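Local atomic coordinates of cellobiose 2-epimerase (Ruminococcus albus, PDB entry 3VW5), a protein that catalyses the reversible epimerization of cellobiose to 4-O-beta-D-glucopyranosyl-D-mannose, and folds as an (alpha/alpha)6 barrel. Residues E68-A73 with Y123-D128; H75-I80 with Y117-Y122; N171-D176 with G236-Y241; E166-N171 with D176-A181; A307-G312 with K330-N335. The protein carries 2 engineered substitutions. All coordinates share one frame; numbering follows the deposited sequence.

Interaction 1 of 5, residues E68-A73 with Y123-D128; sequences ELLDNA and YRASGD
Ala125 and Ser126, on the last turn of helix 109-126, meet a single side chain of helix 67-84, that of Leu70. Just ahead of them the chain faces another way: Tyr123 and Arg124 lean on helix 179-196, where Arg124 NH1 makes a salt bridge with Glu191. At Ala125 the surface turns to helix 67-84, and its methyl CB lies 4.1 Å from Leu70 CD1. Leucine suits the other side because it can span the gap between the two backbones; with CG anti to the backbone N (chi1 -170°), its branch is carried out toward the small alanine, and the leucine also rests on Tyr61 of helix 47-64. Next comes Ser126, whose CB is 4.3 Å from Leu70 CD1, so the leucine meets its carbon rather than its hydroxyl. OG is bonded instead to Tyr122 O one turn back, and it accepts from Asp128 N at 2.8 Å (N-H...O 161°), the bond that makes an ST turn. Gly127 is the first residue to leave the helical conformation. Asp128 then caps the following helix, 129-145, through OD2 to Glu130 N. The contact itself is thus a small apolar touch, burying 99 Å² near the surface; since Ser126 OG and Asp128 N and OD2 are engaged within their own stretch of chain, dispersion and the hydrophobic effect are left to join the helices here.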
# COMPACT_ATOMS: atom_id res chain seq x y z
N GLU A 68 -3.73 -15.71 17.75
CA GLU A 68 -2.37 -15.69 17.24
C GLU A 68 -2.15 -14.46 16.37
O GLU A 68 -1.12 -13.79 16.48
CB GLU A 68 -2.08 -16.97 16.45
CG GLU A 68 -0.67 -17.54 16.68
CD GLU A 68 -0.55 -19.02 16.28
OE1 GLU A 68 0.18 -19.33 15.29
OE2 GLU A 68 -1.17 -19.87 16.97
N LEU A 69 -3.11 -14.15 15.50
CA LEU A 69 -2.97 -13.03 14.59
C LEU A 69 -2.87 -11.70 15.33
O LEU A 69 -2.02 -10.86 15.01
CB LEU A 69 -4.10 -13.00 13.57
CG LEU A 69 -4.21 -14.29 12.75
CD1 LEU A 69 -5.47 -14.30 11.90
CD2 LEU A 69 -2.94 -14.53 11.90
N LEU A 70 -3.73 -11.51 16.34
CA LEU A 70 -3.68 -10.31 17.15
C LEU A 70 -2.42 -10.23 17.99
O LEU A 70 -1.92 -9.14 18.25
CB LEU A 70 -4.91 -10.17 18.05
CG LEU A 70 -5.02 -8.81 18.76
CD1 LEU A 70 -5.31 -7.68 17.77
CD2 LEU A 70 -6.09 -8.82 19.84
N ASP A 71 -1.90 -11.36 18.42
CA ASP A 71 -0.66 -11.36 19.19
C ASP A 71 0.53 -10.89 18.32
O ASP A 71 1.39 -10.13 18.78
CB ASP A 71 -0.39 -12.74 19.82
CG ASP A 71 0.75 -12.71 20.84
OD1 ASP A 71 0.97 -11.65 21.48
OD2 ASP A 71 1.44 -13.74 21.01
N ASN A 72 0.57 -11.34 17.07
CA ASN A 72 1.56 -10.89 16.09
C ASN A 72 1.41 -9.41 15.73
O ASN A 72 2.41 -8.68 15.67
CB ASN A 72 1.50 -11.75 14.83
CG ASN A 72 2.18 -13.10 15.02
OD1 ASN A 72 3.06 -13.27 15.87
ND2 ASN A 72 1.77 -14.07 14.22
N ALA A 73 0.17 -8.98 15.50
CA ALA A 73 -0.10 -7.56 15.37
C ALA A 73 0.52 -6.83 16.55
O ALA A 73 1.33 -5.91 16.38
CB ALA A 73 -1.59 -7.29 15.28
N TYR A 123 -5.96 -0.28 16.36
CA TYR A 123 -7.02 0.19 17.25
C TYR A 123 -8.36 -0.47 16.92
O TYR A 123 -9.01 -1.02 17.81
CB TYR A 123 -7.13 1.73 17.22
CG TYR A 123 -8.38 2.27 17.89
CD1 TYR A 123 -8.56 2.16 19.28
CD2 TYR A 123 -9.38 2.88 17.14
CE1 TYR A 123 -9.69 2.64 19.89
CE2 TYR A 123 -10.51 3.36 17.74
CZ TYR A 123 -10.67 3.24 19.11
OH TYR A 123 -11.80 3.74 19.70
N ARG A 124 -8.78 -0.45 15.65
CA ARG A 124 -10.03 -1.11 15.28
C ARG A 124 -9.97 -2.58 15.64
O ARG A 124 -10.98 -3.25 15.76
CB ARG A 124 -10.30 -0.97 13.78
CG ARG A 124 -10.57 0.45 13.34
CD ARG A 124 -10.92 0.51 11.87
NE ARG A 124 -12.06 -0.33 11.54
CZ ARG A 124 -12.11 -1.18 10.52
NH1 ARG A 124 -11.05 -1.34 9.71
NH2 ARG A 124 -13.22 -1.89 10.31
N ALA A 125 -8.75 -3.09 15.80
CA ALA A 125 -8.57 -4.50 16.04
C ALA A 125 -8.62 -4.84 17.53
O ALA A 125 -9.20 -5.85 17.90
CB ALA A 125 -7.25 -4.98 15.43
N SER A 126 -8.02 -3.99 18.38
CA SER A 126 -7.59 -4.42 19.71
C SER A 126 -8.43 -4.07 20.96
O SER A 126 -8.35 -4.81 21.96
CB SER A 126 -6.12 -4.09 19.93
OG SER A 126 -5.89 -2.72 19.63
N GLY A 127 -9.17 -2.97 21.02
CA GLY A 127 -8.83 -1.72 20.40
C GLY A 127 -8.20 -0.92 21.53
O GLY A 127 -8.88 -0.25 22.30
N ASP A 128 -6.88 -1.06 21.65
CA ASP A 128 -6.03 -0.26 22.52
C ASP A 128 -6.12 1.22 22.15
O ASP A 128 -5.75 1.62 21.04
CB ASP A 128 -4.59 -0.75 22.38
CG ASP A 128 -3.64 -0.06 23.32
OD1 ASP A 128 -2.52 -0.58 23.53
OD2 ASP A 128 -4.03 1.00 23.86

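Interaction 2 of 5, residues H75-I80 with Y117-Y122; sequences HAYEFI and YALSSY
Tyr77 and Tyr122 pack their rings in an offset stack, with centroids 4.5 Å apart and planes inclined by 23°. Tyr122 CE2 stands over the centre of the Tyr77 ring, 3.6 Å from Tyr77 CG. In return, Tyr77 CB sits above the face of Tyr122, 4.1 Å from that ring's centroid, a CH-pi contact. Leu119 comes from a different side: its CD2 lies in the plane of the Tyr77 ring at the edge, 3.7 Å from Tyr77 CE1. Both tyrosines have CG anti to the backbone N (chi1 167° for Tyr77, 177° for Tyr122), which sends the rings out from helices 67-84 and 109-126 to overlap between them. Such buried aromatic and aliphatic packing joins neighbouring helices of the (alpha/alpha)6 barrel, and tyrosine serves well because each broad face can cover a partner. An alanine in place of Tyr77 would keep CB over Tyr122 but take away the ring that Tyr122 CE2 and Leu119 CD2 rest on, which would probably leave a gap and the Tyr122 ring freer to turn. Further out, Ala131 of helix 129-145 touches both tyrosines, while Leu134 and Leu138 of the same helix pack against Leu119. Helix 47-64 also touches the pair, Ser58 meeting Tyr122.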
# COMPACT_ATOMS: atom_id res chain seq x y z
N HIS A 75 2.84 -7.61 18.54
CA HIS A 75 4.31 -7.69 18.55
C HIS A 75 4.92 -6.61 17.69
O HIS A 75 5.89 -5.97 18.09
CB HIS A 75 4.79 -9.07 18.07
CG HIS A 75 6.28 -9.25 18.13
ND1 HIS A 75 6.96 -9.38 19.32
CD2 HIS A 75 7.21 -9.31 17.15
CE1 HIS A 75 8.26 -9.51 19.07
NE2 HIS A 75 8.43 -9.48 17.76
N ALA A 76 4.35 -6.43 16.49
CA ALA A 76 4.79 -5.39 15.56
C ALA A 76 4.47 -3.99 16.09
O ALA A 76 5.32 -3.08 16.06
CB ALA A 76 4.15 -5.61 14.19
N TYR A 77 3.24 -3.80 16.57
CA TYR A 77 2.86 -2.56 17.23
C TYR A 77 3.89 -2.11 18.27
O TYR A 77 4.31 -0.94 18.28
CB TYR A 77 1.49 -2.70 17.87
CG TYR A 77 1.13 -1.59 18.83
CD1 TYR A 77 0.76 -0.34 18.36
CD2 TYR A 77 1.13 -1.81 20.21
CE1 TYR A 77 0.41 0.68 19.25
CE2 TYR A 77 0.79 -0.80 21.10
CZ TYR A 77 0.42 0.44 20.61
OH TYR A 77 0.07 1.46 21.47
N GLU A 78 4.28 -3.02 19.15
CA GLU A 78 5.22 -2.64 20.20
C GLU A 78 6.51 -2.13 19.59
O GLU A 78 7.09 -1.14 20.04
CB GLU A 78 5.48 -3.80 21.16
CG GLU A 78 4.35 -4.03 22.16
CD GLU A 78 4.39 -3.06 23.34
OE1 GLU A 78 3.34 -2.41 23.60
OE2 GLU A 78 5.45 -2.95 24.03
N PHE A 79 6.96 -2.81 18.55
CA PHE A 79 8.19 -2.41 17.90
C PHE A 79 8.09 -0.97 17.38
O PHE A 79 9.03 -0.18 17.54
CB PHE A 79 8.56 -3.38 16.78
CG PHE A 79 9.90 -3.13 16.17
CD1 PHE A 79 11.06 -3.51 16.85
CD2 PHE A 79 10.01 -2.50 14.94
CE1 PHE A 79 12.31 -3.27 16.30
CE2 PHE A 79 11.25 -2.25 14.38
CZ PHE A 79 12.41 -2.64 15.07
N ILE A 80 6.95 -0.63 16.78
CA ILE A 80 6.76 0.70 16.20
C ILE A 80 6.70 1.78 17.28
O ILE A 80 7.49 2.75 17.27
CB ILE A 80 5.49 0.76 15.33
CG1 ILE A 80 5.68 -0.06 14.05
CG2 ILE A 80 5.11 2.19 14.98
CD1 ILE A 80 4.39 -0.31 13.30
N TYR A 117 -2.08 4.49 9.06
CA TYR A 117 -2.95 3.46 8.50
C TYR A 117 -2.95 2.19 9.37
O TYR A 117 -4.01 1.65 9.71
CB TYR A 117 -2.47 3.15 7.09
CG TYR A 117 -3.33 2.22 6.28
CD1 TYR A 117 -4.71 2.30 6.31
CD2 TYR A 117 -2.75 1.26 5.45
CE1 TYR A 117 -5.49 1.46 5.54
CE2 TYR A 117 -3.52 0.41 4.68
CZ TYR A 117 -4.89 0.51 4.72
OH TYR A 117 -5.66 -0.34 3.95
N ALA A 118 -1.75 1.74 9.73
CA ALA A 118 -1.54 0.57 10.58
C ALA A 118 -2.07 0.79 12.01
O ALA A 118 -2.78 -0.05 12.53
CB ALA A 118 -0.07 0.20 10.62
N LEU A 119 -1.69 1.89 12.65
CA LEU A 119 -2.12 2.17 14.02
C LEU A 119 -3.64 2.24 14.09
O LEU A 119 -4.24 1.68 15.01
CB LEU A 119 -1.48 3.46 14.55
CG LEU A 119 0.03 3.37 14.86
CD1 LEU A 119 0.68 4.75 15.02
CD2 LEU A 119 0.35 2.48 16.06
N SER A 120 -4.26 2.89 13.11
CA SER A 120 -5.71 3.02 13.09
C SER A 120 -6.31 1.64 13.08
O SER A 120 -7.24 1.34 13.80
CB SER A 120 -6.19 3.81 11.88
OG SER A 120 -5.77 5.16 11.95
N SER A 121 -5.75 0.79 12.24
CA SER A 121 -6.25 -0.57 12.06
C SER A 121 -6.07 -1.39 13.33
O SER A 121 -6.92 -2.20 13.67
CB SER A 121 -5.53 -1.23 10.90
OG SER A 121 -6.16 -0.88 9.69
N TYR A 122 -4.95 -1.19 14.01
CA TYR A 122 -4.66 -1.96 15.21
C TYR A 122 -5.63 -1.57 16.29
O TYR A 122 -6.10 -2.42 17.05
CB TYR A 122 -3.23 -1.73 15.67
CG TYR A 122 -2.91 -2.45 16.96
CD1 TYR A 122 -2.89 -3.83 17.01
CD2 TYR A 122 -2.63 -1.74 18.12
CE1 TYR A 122 -2.59 -4.49 18.17
CE2 TYR A 122 -2.33 -2.39 19.30
CZ TYR A 122 -2.32 -3.77 19.32
OH TYR A 122 -2.04 -4.41 20.51

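Interaction 3 of 5, residues N171-D176 with G236-Y241; sequences NGLKAD and GDIHSY
Leu173 and Ile238 reach toward each other tip to tip, and their apolar contact carries the interaction: Leu173 CD2 lies 3.7 Å from Ile238 CD1. Isoleucine is beta-branched and so at home in the extended chain of strand 238-240; its CG1 arm, set anti to the carbonyl carbon (chi1 -67°) and continued nearly straight, delivers the terminal methyl to the leucine. Phe227 of strand 223-228 touches both side chains.

Packing against backbone is the second kind. Leu173 CD2 also approaches Gly236 CA, at 4.3 Å. Here glycine fits for two reasons: its phi is positive, 67°, and a side chain would project straight into the leucine methyl.

Polar bonds lie near this contact. Asn171 ND2 is hydrogen-bonded to Asp293 OD2, and Asp237 pairs with Arg292 in a salt bridge. Backbone bonds of Asp237 with Lys294 and of His239 with Arg292 hold the 236-241 chain beside strand 287-293. Between these two segments Leu173 alone makes the close contacts on the loop side, without bonding across; methyl contacts of this kind are undirected, and specificity of position is likely to come more from the polar bonds near them.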
# COMPACT_ATOMS: atom_id res chain seq x y z
N ASN A 171 13.17 7.10 -11.99
CA ASN A 171 14.41 7.18 -12.76
C ASN A 171 15.45 8.00 -12.01
O ASN A 171 15.87 7.64 -10.90
CB ASN A 171 14.18 7.75 -14.17
CG ASN A 171 13.38 6.81 -15.06
OD1 ASN A 171 13.31 5.60 -14.81
ND2 ASN A 171 12.76 7.36 -16.10
N GLY A 172 15.87 9.11 -12.62
CA GLY A 172 16.72 10.07 -11.93
C GLY A 172 15.90 11.26 -11.43
O GLY A 172 16.45 12.33 -11.12
N LEU A 173 14.58 11.03 -11.34
CA LEU A 173 13.58 12.10 -11.24
C LEU A 173 13.55 12.88 -9.91
O LEU A 173 13.72 14.10 -9.89
CB LEU A 173 12.18 11.53 -11.57
CG LEU A 173 11.65 11.72 -13.00
CD1 LEU A 173 12.79 11.75 -13.99
CD2 LEU A 173 10.65 10.62 -13.39
N LYS A 174 13.30 12.17 -8.81
CA LYS A 174 13.30 12.80 -7.48
C LYS A 174 12.44 14.08 -7.37
O LYS A 174 12.78 15.03 -6.63
CB LYS A 174 14.75 13.04 -7.02
CG LYS A 174 15.60 11.77 -7.07
CD LYS A 174 16.93 11.92 -6.33
CE LYS A 174 18.07 12.46 -7.21
NZ LYS A 174 17.82 13.87 -7.65
N ALA A 175 11.32 14.10 -8.10
CA ALA A 175 10.35 15.18 -8.01
C ALA A 175 10.01 15.52 -6.57
O ALA A 175 10.19 14.71 -5.67
CB ALA A 175 9.09 14.80 -8.76
N ASP A 176 9.52 16.73 -6.35
CA ASP A 176 9.17 17.18 -5.01
C ASP A 176 7.87 16.55 -4.54
O ASP A 176 7.77 16.10 -3.40
CB ASP A 176 9.05 18.71 -4.99
CG ASP A 176 10.38 19.40 -5.24
OD1 ASP A 176 10.72 19.63 -6.44
OD2 ASP A 176 11.08 19.72 -4.24
N GLY A 236 8.80 14.28 -15.78
CA GLY A 236 8.87 12.99 -16.45
C GLY A 236 7.55 12.65 -17.13
O GLY A 236 6.64 13.48 -17.23
N ASP A 237 7.44 11.41 -17.60
CA ASP A 237 6.23 10.99 -18.27
C ASP A 237 5.97 9.52 -17.97
O ASP A 237 6.22 8.65 -18.80
CB ASP A 237 6.38 11.21 -19.77
CG ASP A 237 5.15 10.77 -20.57
OD1 ASP A 237 5.30 10.62 -21.80
OD2 ASP A 237 4.07 10.58 -19.96
N ILE A 238 5.47 9.25 -16.78
CA ILE A 238 5.29 7.88 -16.33
C ILE A 238 3.82 7.56 -16.12
O ILE A 238 3.08 8.33 -15.52
CB ILE A 238 6.12 7.60 -15.06
CG1 ILE A 238 7.60 7.66 -15.40
CG2 ILE A 238 5.78 6.23 -14.49
CD1 ILE A 238 8.46 7.80 -14.19
N HIS A 239 3.40 6.43 -16.66
CA HIS A 239 2.09 5.90 -16.32
C HIS A 239 2.27 4.60 -15.55
O HIS A 239 2.68 3.57 -16.11
CB HIS A 239 1.23 5.72 -17.57
CG HIS A 239 -0.21 5.49 -17.26
ND1 HIS A 239 -1.20 5.53 -18.22
CD2 HIS A 239 -0.84 5.21 -16.09
CE1 HIS A 239 -2.37 5.29 -17.66
NE2 HIS A 239 -2.18 5.09 -16.37
N SER A 240 2.00 4.65 -14.25
CA SER A 240 2.11 3.46 -13.41
C SER A 240 0.75 2.79 -13.32
O SER A 240 -0.11 3.18 -12.53
CB SER A 240 2.68 3.81 -12.03
OG SER A 240 2.52 2.74 -11.11
N TYR A 241 0.55 1.78 -14.16
CA TYR A 241 -0.69 1.02 -14.19
C TYR A 241 -1.13 0.51 -12.81
O TYR A 241 -2.34 0.49 -12.49
CB TYR A 241 -0.54 -0.17 -15.14
CG TYR A 241 -0.07 0.19 -16.53
CD1 TYR A 241 -0.58 1.30 -17.20
CD2 TYR A 241 0.88 -0.60 -17.19
CE1 TYR A 241 -0.17 1.62 -18.48
CE2 TYR A 241 1.31 -0.28 -18.47
CZ TYR A 241 0.78 0.82 -19.11
OH TYR A 241 1.20 1.12 -20.39

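Interaction 4 of 5, residues E166-N171 with D176-A181; sequences EALSEN and DKTMNA
Thr178 has OG1 placed between its backbone N and carbonyl carbon (chi1 80°), which turns the hydroxyl toward both Leu168 and the start of helix 179-196. Leu168 has CG anti to the carbonyl carbon (chi1 -74°), and this torsion brings CD1 across to the threonine, 3.5 Å from Thr178 OG1, the two side chains crossing at about a right angle. The same methyl lies 3.9 Å from Asn180 CB, so it touches both the capping residue and Asn180. Leucine suits this buried place: it is bulky, and touches Tyr110 and Glu154 as well. The hydroxyl has a more directional task, accepting from Ala181 N at 3.0 Å with an N-H...O angle of 164°, while the backbone Thr178 N is bonded to Glu154 OE1. With a valine here, Ala181 N would probably lose its capping acceptor, and the first turn of the helix would be less firmly fixed. Strand 177-178 pairs with strand 223-228, Lys177 bonding to Phe228, and Met179, just past the cap, bonds to Val226; Asp176 and Lys177 both face Phe228, a classic beta bulge. This is a strand-to-helix junction, in which a threonine N-cap begins a helix of the (alpha/alpha)6 barrel beside the loop 166-171.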
# COMPACT_ATOMS: atom_id res chain seq x y z
N GLU A 166 14.33 11.18 -3.01
CA GLU A 166 14.78 9.84 -3.38
C GLU A 166 13.86 8.89 -2.65
O GLU A 166 13.23 9.28 -1.67
CB GLU A 166 16.21 9.62 -2.88
CG GLU A 166 17.31 9.78 -3.93
CD GLU A 166 18.66 10.16 -3.33
OE1 GLU A 166 19.09 9.53 -2.31
OE2 GLU A 166 19.31 11.10 -3.87
N ALA A 167 13.78 7.64 -3.09
CA ALA A 167 12.98 6.64 -2.37
C ALA A 167 11.57 6.49 -2.92
O ALA A 167 10.99 5.40 -2.90
CB ALA A 167 12.92 6.93 -0.86
N LEU A 168 11.00 7.60 -3.39
CA LEU A 168 9.78 7.54 -4.19
C LEU A 168 10.08 7.81 -5.68
O LEU A 168 9.24 7.52 -6.54
CB LEU A 168 8.71 8.51 -3.66
CG LEU A 168 7.98 8.13 -2.37
CD1 LEU A 168 6.59 8.81 -2.31
CD2 LEU A 168 7.86 6.61 -2.17
N SER A 169 11.26 8.34 -5.97
CA SER A 169 11.66 8.59 -7.35
C SER A 169 11.86 7.28 -8.11
O SER A 169 12.15 6.24 -7.51
CB SER A 169 12.92 9.46 -7.43
OG SER A 169 14.04 8.72 -7.90
N GLU A 170 11.72 7.34 -9.44
CA GLU A 170 11.74 6.14 -10.27
C GLU A 170 12.96 6.07 -11.17
O GLU A 170 13.71 5.08 -11.13
CB GLU A 170 10.48 6.05 -11.13
CG GLU A 170 9.58 4.87 -10.78
CD GLU A 170 9.48 3.87 -11.91
OE1 GLU A 170 9.65 4.28 -13.10
OE2 GLU A 170 9.26 2.66 -11.62
N ASN A 171 13.17 7.10 -11.99
CA ASN A 171 14.41 7.18 -12.76
C ASN A 171 15.45 8.00 -12.01
O ASN A 171 15.87 7.64 -10.90
CB ASN A 171 14.18 7.75 -14.17
CG ASN A 171 13.38 6.81 -15.06
OD1 ASN A 171 13.31 5.60 -14.81
ND2 ASN A 171 12.76 7.36 -16.10
N ASP A 176 9.52 16.73 -6.35
CA ASP A 176 9.17 17.18 -5.01
C ASP A 176 7.87 16.55 -4.54
O ASP A 176 7.77 16.10 -3.40
CB ASP A 176 9.05 18.71 -4.99
CG ASP A 176 10.38 19.40 -5.24
OD1 ASP A 176 10.72 19.63 -6.44
OD2 ASP A 176 11.08 19.72 -4.24
N LYS A 177 6.87 16.54 -5.40
CA LYS A 177 5.58 16.00 -5.03
C LYS A 177 5.23 14.76 -5.87
O LYS A 177 5.61 14.69 -7.03
CB LYS A 177 4.51 17.09 -5.16
CG LYS A 177 4.74 18.26 -4.21
CD LYS A 177 3.77 19.41 -4.48
CE LYS A 177 3.90 20.50 -3.41
NZ LYS A 177 3.89 21.89 -3.98
N THR A 178 4.53 13.80 -5.28
CA THR A 178 4.19 12.55 -5.98
C THR A 178 2.74 12.16 -5.77
O THR A 178 2.16 12.48 -4.73
CB THR A 178 5.06 11.38 -5.47
OG1 THR A 178 4.52 10.88 -4.24
CG2 THR A 178 6.49 11.82 -5.26
N MET A 179 2.14 11.47 -6.74
CA MET A 179 0.77 10.99 -6.54
C MET A 179 0.77 9.92 -5.46
O MET A 179 -0.19 9.79 -4.71
CB MET A 179 0.12 10.46 -7.83
CG MET A 179 0.67 9.12 -8.34
SD MET A 179 -0.36 7.71 -7.87
CE MET A 179 -1.93 8.53 -7.82
N ASN A 180 1.87 9.18 -5.39
CA ASN A 180 2.05 8.11 -4.43
C ASN A 180 1.73 8.55 -3.02
O ASN A 180 0.98 7.89 -2.31
CB ASN A 180 3.50 7.66 -4.48
CG ASN A 180 3.64 6.16 -4.41
OD1 ASN A 180 3.38 5.55 -3.38
ND2 ASN A 180 4.07 5.56 -5.51
N ALA A 181 2.32 9.67 -2.61
CA ALA A 181 2.10 10.18 -1.27
C ALA A 181 0.64 10.59 -1.04
O ALA A 181 0.07 10.31 0.01
CB ALA A 181 3.02 11.35 -0.99

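Interaction 5 of 5, residues A307-G312 with K330-N335; sequences AEAVVG and KSVWEN
Val310 and Val332 meet obliquely where helix 303-318 and helix 323-340, successive helices of the (alpha/alpha)6 barrel, pack as an antiparallel hairpin. The axes of the two short segments come within 8.9 Å, their directions 152° apart. Val310 points its CG2 across the interface, 3.7 Å from Val332 CG1 and 4.0 Å from Val332 CB, so one methyl rests on the branch of the other valine. In both residues CG1 is anti to the backbone N and CG2 is anti to the carbonyl carbon, beside the backbone N; thus Val310 touches with the methyl beside N, Val332 with the anti one. Valine fits here because its branch starts at CB, giving a compact, branched contact without a long arm. On the flank, the smaller Ala309 presents CB to Val332 CG2 at 4.4 Å, consistent with the close approach of the helices. Val310 CG2 also reaches the foot of Trp333, 4.4 Å from its CB, but the indole itself leads away to helix 2-19, where NE1 is bonded to Glu5 OE1. Met378 and Val382 of helix 373-385 also touch Val310, whereas the CB of Glu308 points away from helix 323-340, its carboxylate held by Arg377, His374 and Trp249. Across helix 323-340 from this core the surface becomes polar: Lys330 NZ makes a salt bridge with Glu334 OE1, coming from above the carboxylate plane, and Ser331 O accepts two bonds from Asn335, from ND2 at 2.7 Å and from its backbone N on the opposite face of the carbonyl plane.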
# COMPACT_ATOMS: atom_id res chain seq x y z
N ALA A 307 -1.81 -8.04 -7.52
CA ALA A 307 -2.72 -8.05 -6.38
C ALA A 307 -3.70 -6.87 -6.41
O ALA A 307 -4.91 -7.05 -6.24
CB ALA A 307 -1.94 -8.08 -5.08
N GLU A 308 -3.19 -5.66 -6.63
CA GLU A 308 -4.07 -4.49 -6.71
C GLU A 308 -5.03 -4.57 -7.90
O GLU A 308 -6.15 -4.07 -7.82
CB GLU A 308 -3.27 -3.19 -6.76
CG GLU A 308 -2.43 -2.94 -5.51
CD GLU A 308 -3.26 -2.91 -4.23
OE1 GLU A 308 -4.42 -2.46 -4.29
OE2 GLU A 308 -2.73 -3.33 -3.18
N ALA A 309 -4.59 -5.18 -8.99
CA ALA A 309 -5.49 -5.31 -10.15
C ALA A 309 -6.69 -6.24 -9.85
O ALA A 309 -7.81 -6.00 -10.32
CB ALA A 309 -4.73 -5.76 -11.37
N VAL A 310 -6.46 -7.28 -9.04
CA VAL A 310 -7.53 -8.18 -8.62
C VAL A 310 -8.63 -7.41 -7.87
O VAL A 310 -9.80 -7.48 -8.24
CB VAL A 310 -7.01 -9.36 -7.78
CG1 VAL A 310 -8.16 -10.12 -7.15
CG2 VAL A 310 -6.20 -10.29 -8.64
N VAL A 311 -8.23 -6.67 -6.83
CA VAL A 311 -9.18 -5.85 -6.09
C VAL A 311 -9.87 -4.79 -6.97
O VAL A 311 -11.09 -4.67 -6.97
CB VAL A 311 -8.51 -5.12 -4.92
CG1 VAL A 311 -9.56 -4.34 -4.13
CG2 VAL A 311 -7.78 -6.10 -4.02
N GLY A 312 -9.07 -4.02 -7.70
CA GLY A 312 -9.60 -2.91 -8.49
C GLY A 312 -10.60 -3.34 -9.54
O GLY A 312 -11.58 -2.65 -9.80
N LYS A 330 -10.27 -12.78 -12.48
CA LYS A 330 -9.95 -14.21 -12.48
C LYS A 330 -8.65 -14.45 -13.24
O LYS A 330 -7.78 -15.23 -12.83
CB LYS A 330 -11.07 -15.04 -13.13
CG LYS A 330 -11.16 -16.46 -12.58
CD LYS A 330 -11.82 -17.43 -13.56
CE LYS A 330 -12.11 -18.80 -12.92
NZ LYS A 330 -10.91 -19.72 -12.84
N SER A 331 -8.52 -13.77 -14.37
CA SER A 331 -7.38 -13.92 -15.23
C SER A 331 -6.11 -13.55 -14.46
O SER A 331 -5.14 -14.32 -14.43
CB SER A 331 -7.57 -13.03 -16.46
OG SER A 331 -6.58 -13.28 -17.43
N VAL A 332 -6.12 -12.39 -13.81
CA VAL A 332 -4.95 -11.95 -13.06
C VAL A 332 -4.65 -12.93 -11.94
O VAL A 332 -3.50 -13.32 -11.71
CB VAL A 332 -5.14 -10.54 -12.50
CG1 VAL A 332 -3.99 -10.18 -11.57
CG2 VAL A 332 -5.24 -9.55 -13.63
N TRP A 333 -5.69 -13.33 -11.23
CA TRP A 333 -5.51 -14.33 -10.17
C TRP A 333 -4.96 -15.67 -10.71
O TRP A 333 -4.01 -16.23 -10.16
CB TRP A 333 -6.81 -14.54 -9.41
CG TRP A 333 -6.80 -15.73 -8.53
CD1 TRP A 333 -7.64 -16.80 -8.59
CD2 TRP A 333 -5.90 -15.98 -7.44
NE1 TRP A 333 -7.32 -17.70 -7.61
CE2 TRP A 333 -6.26 -17.22 -6.89
CE3 TRP A 333 -4.84 -15.26 -6.88
CZ2 TRP A 333 -5.59 -17.77 -5.80
CZ3 TRP A 333 -4.18 -15.81 -5.79
CH2 TRP A 333 -4.55 -17.06 -5.27
N GLU A 334 -5.56 -16.17 -11.79
CA GLU A 334 -5.09 -17.41 -12.40
C GLU A 334 -3.58 -17.32 -12.67
O GLU A 334 -2.83 -18.27 -12.42
CB GLU A 334 -5.86 -17.75 -13.67
CG GLU A 334 -7.32 -18.18 -13.43
CD GLU A 334 -7.45 -19.49 -12.62
OE1 GLU A 334 -8.46 -19.64 -11.88
OE2 GLU A 334 -6.54 -20.36 -12.74
N ASN A 335 -3.14 -16.16 -13.14
CA ASN A 335 -1.73 -15.97 -13.45
C ASN A 335 -0.84 -15.71 -12.24
O ASN A 335 0.35 -16.03 -12.27
CB ASN A 335 -1.55 -14.92 -14.54
CG ASN A 335 -2.05 -15.40 -15.88
OD1 ASN A 335 -1.30 -16.02 -16.64
ND2 ASN A 335 -3.31 -15.15 -16.18

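Overall arrangement
Interactions 1 and 2 join the same two helices, 67-84 and 109-126, at successive levels: their centres are about 8 Å apart, the second is nested within the chain loop closed by the first, and Ala73 CB touches Tyr122 CD1 at 4.1 Å. Interactions 3 and 4 form a second cluster, with centres about 7 Å apart, and share Asn171 and Asp176, their segments alternating along the chain. The centres of interactions 1 and 3 are about 37 Å from each other. Interaction 5 lies about 25 Å from interactions 3 and 4 and about 28 Å from interactions 1 and 2, centre to centre. All five join parts of the barrel whose central cleft probably binds the sugar.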